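Local structure of XPF endonuclease (Aeropyrum pernix, 2BGW) at residues Arg10-Val15 with Ile34-Pro39; Ser48-Arg53 with Glu80-Ile85. The protein probably acts as a metal-dependent, structure-specific DNA endonuclease of the XPF family in nucleotide excision repair. All coordinates share one frame; numbering follows the deposited sequence.

Interaction 1: residues Arg10-Val15 with Ile34-Pro39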
loop_
_atom_site.group_PDB
_atom_site.type_symbol
_atom_site.label_atom_id
_atom_site.label_comp_id
_atom_site.label_asym_id
_atom_site.label_seq_id
_atom_site.Cartn_x
_atom_site.Cartn_y
_atom_site.Cartn_z
ATOM N N ARG A 10 2.298 4.650 -17.109
ATOM C CA ARG A 10 0.891 4.997 -16.925
ATOM C C ARG A 10 0.511 4.830 -15.458
ATOM O O ARG A 10 0.814 3.802 -14.853
ATOM C CB ARG A 10 0.040 4.008 -17.726
ATOM C CG ARG A 10 -1.088 4.583 -18.569
ATOM C CD ARG A 10 -1.746 3.472 -19.363
ATOM N N VAL A 11 -0.150 5.831 -14.882
ATOM C CA VAL A 11 -0.666 5.725 -13.525
ATOM C C VAL A 11 -1.948 6.505 -13.432
ATOM O O VAL A 11 -2.150 7.442 -14.193
ATOM C CB VAL A 11 0.327 6.249 -12.444
ATOM C CG1 VAL A 11 1.694 5.600 -12.586
ATOM C CG2 VAL A 11 0.457 7.754 -12.466
ATOM N N TYR A 12 -2.806 6.117 -12.493
ATOM C CA TYR A 12 -4.026 6.853 -12.184
ATOM C C TYR A 12 -3.902 7.649 -10.894
ATOM O O TYR A 12 -3.481 7.105 -9.876
ATOM C CB TYR A 12 -5.169 5.872 -12.006
ATOM C CG TYR A 12 -5.696 5.289 -13.273
ATOM C CD1 TYR A 12 -5.145 4.124 -13.800
ATOM C CD2 TYR A 12 -6.763 5.890 -13.949
ATOM C CE1 TYR A 12 -5.632 3.563 -14.974
ATOM C CE2 TYR A 12 -7.262 5.344 -15.135
ATOM C CZ TYR A 12 -6.690 4.177 -15.641
ATOM O OH TYR A 12 -7.164 3.621 -16.805
ATOM N N VAL A 13 -4.298 8.924 -10.936
ATOM C CA VAL A 13 -4.348 9.777 -9.743
ATOM C C VAL A 13 -5.733 9.828 -9.194
ATOM O O VAL A 13 -6.670 10.125 -9.936
ATOM C CB VAL A 13 -4.202 11.286 -10.027
ATOM C CG1 VAL A 13 -3.303 11.909 -9.005
ATOM C CG2 VAL A 13 -3.766 11.571 -11.408
ATOM N N ASP A 14 -5.894 9.653 -7.896
ATOM C CA ASP A 14 -7.196 9.965 -7.369
ATOM C C ASP A 14 -7.499 11.457 -7.487
ATOM O O ASP A 14 -6.611 12.291 -7.462
ATOM C CB ASP A 14 -7.367 9.519 -5.933
ATOM C CG ASP A 14 -8.724 9.857 -5.423
ATOM O OD1 ASP A 14 -8.851 10.954 -4.853
ATOM O OD2 ASP A 14 -9.673 9.085 -5.684
ATOM N N VAL A 15 -8.771 11.794 -7.599
ATOM C CA VAL A 15 -9.168 13.189 -7.757
ATOM C C VAL A 15 -8.762 14.097 -6.595
ATOM O O VAL A 15 -8.270 15.203 -6.821
ATOM C CB VAL A 15 -10.666 13.293 -8.003
ATOM C CG1 VAL A 15 -11.123 14.760 -7.916
ATOM C CG2 VAL A 15 -10.991 12.677 -9.375
ATOM N N ILE A 34 -3.600 9.726 -15.417
ATOM C CA ILE A 34 -5.057 9.816 -15.623
ATOM C C ILE A 34 -5.814 10.037 -14.323
ATOM O O ILE A 34 -5.825 9.151 -13.448
ATOM C CB ILE A 34 -5.614 8.529 -16.197
ATOM C CG1 ILE A 34 -4.882 8.162 -17.481
ATOM C CG2 ILE A 34 -7.158 8.629 -16.345
ATOM C CD1 ILE A 34 -5.027 6.698 -17.825
ATOM N N PRO A 35 -6.485 11.191 -14.202
ATOM C CA PRO A 35 -7.177 11.524 -12.967
ATOM C C PRO A 35 -8.536 10.879 -12.941
ATOM O O PRO A 35 -9.350 11.111 -13.826
ATOM C CB PRO A 35 -7.313 13.046 -13.028
ATOM C CG PRO A 35 -7.044 13.442 -14.446
ATOM C CD PRO A 35 -6.657 12.224 -15.233
ATOM N N LYS A 36 -8.751 10.032 -11.950
ATOM C CA LYS A 36 -10.034 9.384 -11.739
ATOM C C LYS A 36 -10.290 9.211 -10.257
ATOM O O LYS A 36 -9.372 9.283 -9.435
ATOM C CB LYS A 36 -10.053 7.999 -12.374
ATOM C CG LYS A 36 -9.880 7.996 -13.859
ATOM C CD LYS A 36 -11.198 8.177 -14.571
ATOM C CE LYS A 36 -10.961 8.498 -16.022
ATOM N NZ LYS A 36 -12.195 8.300 -16.781
ATOM N N GLN A 37 -11.548 8.965 -9.924
ATOM C CA GLN A 37 -11.907 8.567 -8.586
ATOM C C GLN A 37 -11.557 7.101 -8.364
ATOM O O GLN A 37 -12.124 6.207 -9.004
ATOM C CB GLN A 37 -13.384 8.810 -8.356
ATOM C CG GLN A 37 -13.904 8.207 -7.059
ATOM C CD GLN A 37 -15.307 8.703 -6.701
ATOM O OE1 GLN A 37 -15.975 9.399 -7.512
ATOM N NE2 GLN A 37 -15.763 8.350 -5.483
ATOM N N LEU A 38 -10.617 6.868 -7.453
ATOM C CA LEU A 38 -10.201 5.521 -7.085
ATOM C C LEU A 38 -10.855 5.173 -5.773
ATOM O O LEU A 38 -11.189 6.064 -5.016
ATOM C CB LEU A 38 -8.689 5.471 -6.881
ATOM C CG LEU A 38 -7.796 5.897 -8.022
ATOM C CD1 LEU A 38 -6.392 6.025 -7.509
ATOM C CD2 LEU A 38 -7.906 4.858 -9.092
ATOM N N PRO A 39 -11.035 3.877 -5.487
ATOM C CA PRO A 39 -11.661 3.560 -4.219
ATOM C C PRO A 39 -10.832 4.083 -3.046
ATOM O O PRO A 39 -11.396 4.580 -2.061
ATOM C CB PRO A 39 -11.664 2.037 -4.204
ATOM C CG PRO A 39 -11.482 1.628 -5.592
ATOM C CD PRO A 39 -10.690 2.669 -6.253
#

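Interaction 2: residues Ser48-Arg53 with Glu80-Ile85. With MG (magnesium ion), chain E; SO4 (sulfate ion), chain G.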
loop_
_atom_site.group_PDB
_atom_site.type_symbol
_atom_site.label_atom_id
_atom_site.label_comp_id
_atom_site.label_asym_id
_atom_site.label_seq_id
_atom_site.Cartn_x
_atom_site.Cartn_y
_atom_site.Cartn_z
ATOM N N SER A 48 -1.152 -4.065 -8.560
ATOM C CA SER A 48 -1.111 -4.475 -7.168
ATOM C C SER A 48 -0.236 -3.583 -6.298
ATOM O O SER A 48 0.154 -3.985 -5.192
ATOM C CB SER A 48 -0.601 -5.899 -7.110
ATOM O OG SER A 48 0.480 -6.011 -8.013
ATOM N N ILE A 49 0.066 -2.387 -6.800
ATOM C CA ILE A 49 0.754 -1.379 -6.025
ATOM C C ILE A 49 -0.071 -0.103 -5.883
ATOM O O ILE A 49 -0.329 0.591 -6.861
ATOM C CB ILE A 49 2.113 -1.051 -6.639
ATOM C CG1 ILE A 49 2.964 -2.331 -6.691
ATOM C CG2 ILE A 49 2.766 0.034 -5.831
ATOM C CD1 ILE A 49 4.388 -2.185 -7.160
ATOM N N ILE A 50 -0.492 0.203 -4.662
ATOM C CA ILE A 50 -1.184 1.456 -4.414
ATOM C C ILE A 50 -0.229 2.372 -3.646
ATOM O O ILE A 50 0.604 1.901 -2.857
ATOM C CB ILE A 50 -2.533 1.242 -3.656
ATOM C CG1 ILE A 50 -3.382 2.499 -3.669
ATOM C CG2 ILE A 50 -2.307 0.845 -2.223
ATOM C CD1 ILE A 50 -4.122 2.689 -4.915
ATOM N N VAL A 51 -0.353 3.675 -3.899
ATOM C CA VAL A 51 0.478 4.703 -3.291
ATOM C C VAL A 51 -0.423 5.727 -2.622
ATOM O O VAL A 51 -1.407 6.204 -3.219
ATOM C CB VAL A 51 1.354 5.422 -4.362
ATOM C CG1 VAL A 51 1.956 6.728 -3.833
ATOM C CG2 VAL A 51 2.442 4.512 -4.855
ATOM N N GLU A 52 -0.072 6.063 -1.387
ATOM C CA GLU A 52 -0.795 7.037 -0.587
ATOM C C GLU A 52 0.227 8.107 -0.322
ATOM O O GLU A 52 1.287 7.822 0.199
ATOM C CB GLU A 52 -1.286 6.353 0.714
ATOM C CG GLU A 52 -1.957 7.207 1.787
ATOM C CD GLU A 52 -2.925 8.255 1.233
ATOM O OE1 GLU A 52 -3.726 7.954 0.312
ATOM O OE2 GLU A 52 -2.892 9.400 1.744
ATOM N N ARG A 53 -0.057 9.331 -0.738
ATOM C CA ARG A 53 0.905 10.434 -0.608
ATOM C C ARG A 53 0.519 11.285 0.567
ATOM O O ARG A 53 -0.632 11.672 0.692
ATOM C CB ARG A 53 0.921 11.318 -1.846
ATOM C CG ARG A 53 1.864 12.478 -1.736
ATOM C CD ARG A 53 1.527 13.537 -2.763
ATOM N NE ARG A 53 2.268 14.783 -2.568
ATOM C CZ ARG A 53 1.704 15.963 -2.302
ATOM N NH1 ARG A 53 0.389 16.068 -2.202
ATOM N NH2 ARG A 53 2.454 17.047 -2.152
ATOM N N GLU A 80 -1.715 -5.583 -2.777
ATOM C CA GLU A 80 -0.725 -6.529 -2.305
ATOM C C GLU A 80 0.546 -5.810 -1.795
ATOM O O GLU A 80 1.316 -6.357 -1.011
ATOM C CB GLU A 80 -0.507 -7.591 -3.383
ATOM C CG GLU A 80 0.663 -7.397 -4.292
ATOM C CD GLU A 80 1.662 -8.543 -4.118
ATOM O OE1 GLU A 80 1.825 -9.000 -2.943
ATOM O OE2 GLU A 80 2.260 -8.990 -5.142
ATOM N N THR A 81 0.706 -4.560 -2.223
ATOM C CA THR A 81 1.873 -3.764 -1.938
ATOM C C THR A 81 1.398 -2.344 -1.717
ATOM O O THR A 81 0.788 -1.730 -2.589
ATOM C CB THR A 81 2.880 -3.844 -3.113
ATOM O OG1 THR A 81 3.410 -5.170 -3.193
ATOM C CG2 THR A 81 4.041 -2.914 -2.922
ATOM N N VAL A 82 1.677 -1.816 -0.538
ATOM C CA VAL A 82 1.233 -0.471 -0.185
ATOM C C VAL A 82 2.432 0.413 0.091
ATOM O O VAL A 82 3.231 0.113 0.955
ATOM C CB VAL A 82 0.325 -0.485 1.097
ATOM C CG1 VAL A 82 -0.222 0.878 1.361
ATOM C CG2 VAL A 82 -0.822 -1.445 0.940
ATOM N N PHE A 83 2.546 1.512 -0.629
ATOM C CA PHE A 83 3.594 2.482 -0.341
ATOM C C PHE A 83 2.935 3.673 0.218
ATOM O O PHE A 83 2.011 4.203 -0.408
ATOM C CB PHE A 83 4.365 2.902 -1.595
ATOM C CG PHE A 83 5.332 1.862 -2.078
ATOM C CD1 PHE A 83 5.043 1.092 -3.181
ATOM C CD2 PHE A 83 6.536 1.641 -1.399
ATOM C CE1 PHE A 83 5.943 0.137 -3.610
ATOM C CE2 PHE A 83 7.442 0.665 -1.821
ATOM C CZ PHE A 83 7.140 -0.084 -2.924
ATOM N N ILE A 84 3.375 4.089 1.406
ATOM C CA ILE A 84 3.059 5.443 1.878
ATOM C C ILE A 84 4.279 6.285 1.685
ATOM O O ILE A 84 5.363 5.931 2.144
ATOM C CB ILE A 84 2.663 5.496 3.332
ATOM C CG1 ILE A 84 1.284 4.856 3.511
ATOM C CG2 ILE A 84 2.648 6.941 3.774
ATOM C CD1 ILE A 84 1.007 4.349 4.882
ATOM N N ILE A 85 4.111 7.378 0.964
ATOM C CA ILE A 85 5.225 8.246 0.680
ATOM C C ILE A 85 5.097 9.452 1.549
ATOM O O ILE A 85 4.119 10.194 1.446
ATOM C CB ILE A 85 5.262 8.704 -0.799
ATOM C CG1 ILE A 85 5.717 7.549 -1.703
ATOM C CG2 ILE A 85 6.159 9.939 -0.949
ATOM C CD1 ILE A 85 5.439 7.790 -3.154
HETATM MG MG MG E . -3.242 11.298 0.535
HETATM S S SO4 G . -0.885 19.313 -1.525
HETATM O O1 SO4 G . -1.248 18.305 -2.518
HETATM O O2 SO4 G . -0.944 18.677 -0.201
HETATM O O3 SO4 G . 0.483 19.805 -1.766
HETATM O O4 SO4 G . -1.831 20.424 -1.692
#

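Interaction 1: residues Arg10-Val15 with Ile34-Pro39
Tyr-12 and Ile-34 lie side by side on one face of a parallel strand pair, and the isoleucine spreads along the tyrosine ring. Its CD1 sits over one ring face, 4.1 Å from the centroid of the Tyr-12 ring, a CH-pi contact, while CG2 of Ile-34 reaches CE2 of Tyr-12 at 3.5 Å. In Ile-34, CG1 is anti to the carbonyl carbon (chi1 -55°) and the chain runs on extended, which brings CD1 over the ring. Lys-36 adds CG at the ring's edge, 3.8 Å from CD2 of Tyr-12, and the tyrosine hydroxyl is hydrogen-bonded to the carbonyl oxygen of Leu-153. Val-13 and Pro-35 make the matching pair on the reverse face, with CG2 of Val-13 against CB of Pro-35.

Three backbone hydrogen bonds join the strands: Ile-34 N to Val-11 O, Val-13 N to Ile-34 O at 2.9 Å, and Lys-36 N to Val-13 O. In the middle one the donor stands 48° above the Ile-34 carbonyl plane. Past Lys-36 the ladder gives way to a side-chain bond. CG of Asp-14 is anti to the backbone N (chi1 -180°), and its carboxylate takes the Leu-38 amide on the anti lone pair of OD2, 3.0 Å from Leu-38 N. The other oxygen, OD1, accepts from Arg-16 N. Leu-38 turns its side chain toward strand 10-14, CD1 lying 3.7 Å from Asp-14 N.

Strands 10-14 and 32-36 are the two arms of a beta-alpha-beta unit connected through helix 22-28. Strand 32-36 is outermost within the chain; strand 43-46 flanks 10-14 on its far side, and helix 155-165 touches Tyr-12 and Lys-36.

Interaction 2: residues Ser48-Arg53 with Glu80-Ile85
The magnesium site of the ERCC4 nuclease domain is built partly on strand 49-55, which pairs in parallel with strand 81-87. Four backbone hydrogen bonds bind the two, from Ile-50 N to Thr-81 O through Ile-85 N to Glu-52 O, with Phe-83 N to Ile-50 O almost straight at 176°; Thr-81 N to Ser-48 O is weak. On one face CG2 of Ile-49 meets the edge of the Phe-83 ring, 3.7 Å from CD1, and CG1 of Val-51 lies 3.7 Å from CD1 of Ile-85. Helix 123-137 packs against this face, and Leu-111 of the second subunit touches Ile-49 and Phe-83.

In this PD-(D/E)XK-type fold the sheet presents its acidic ligands. Glu-52 points to the face it shares with Ile-50 and Val-82; its chain bends at CB-CG (chi2 41°), setting OE2 2.3 Å from the magnesium, whose site Asp-42 and Arg-53 complete, the carbonyl O of Arg-53 lying 2.6 Å from the metal. The Arg-53 side chain leaves by the opposite face, extended from CG to NE, and its guanidinium edge meets a sulfate, probably from the crystallisation liquor, in a 2.8 Å NH1 to O1 hydrogen bond; NH2 makes a salt bridge to Glu-87.

Both contacts belong to one mixed sheet: interaction 1 joins its outermost strand 32-36 to 10-14, interaction 2 joins 49-55 to 81-87, and strand 43-46 runs antiparallel between the two pairs. Their centres are 13 Å apart, and their nearest atoms, about 5 Å apart, do not touch. They stand differently to the metal site. Glu-52 and Arg-53 of interaction 2 belong to it, with Asp-42 from just before strand 43-46, whereas the Asp-14 side chain of interaction 1, not a listed ligand, stays about 8 Å from the ion and about 5 Å from the side chain of Asp-42. Interaction 2 comes within about 4 Å of the bound DNA at nearest atoms, interaction 1 within about 15 Å.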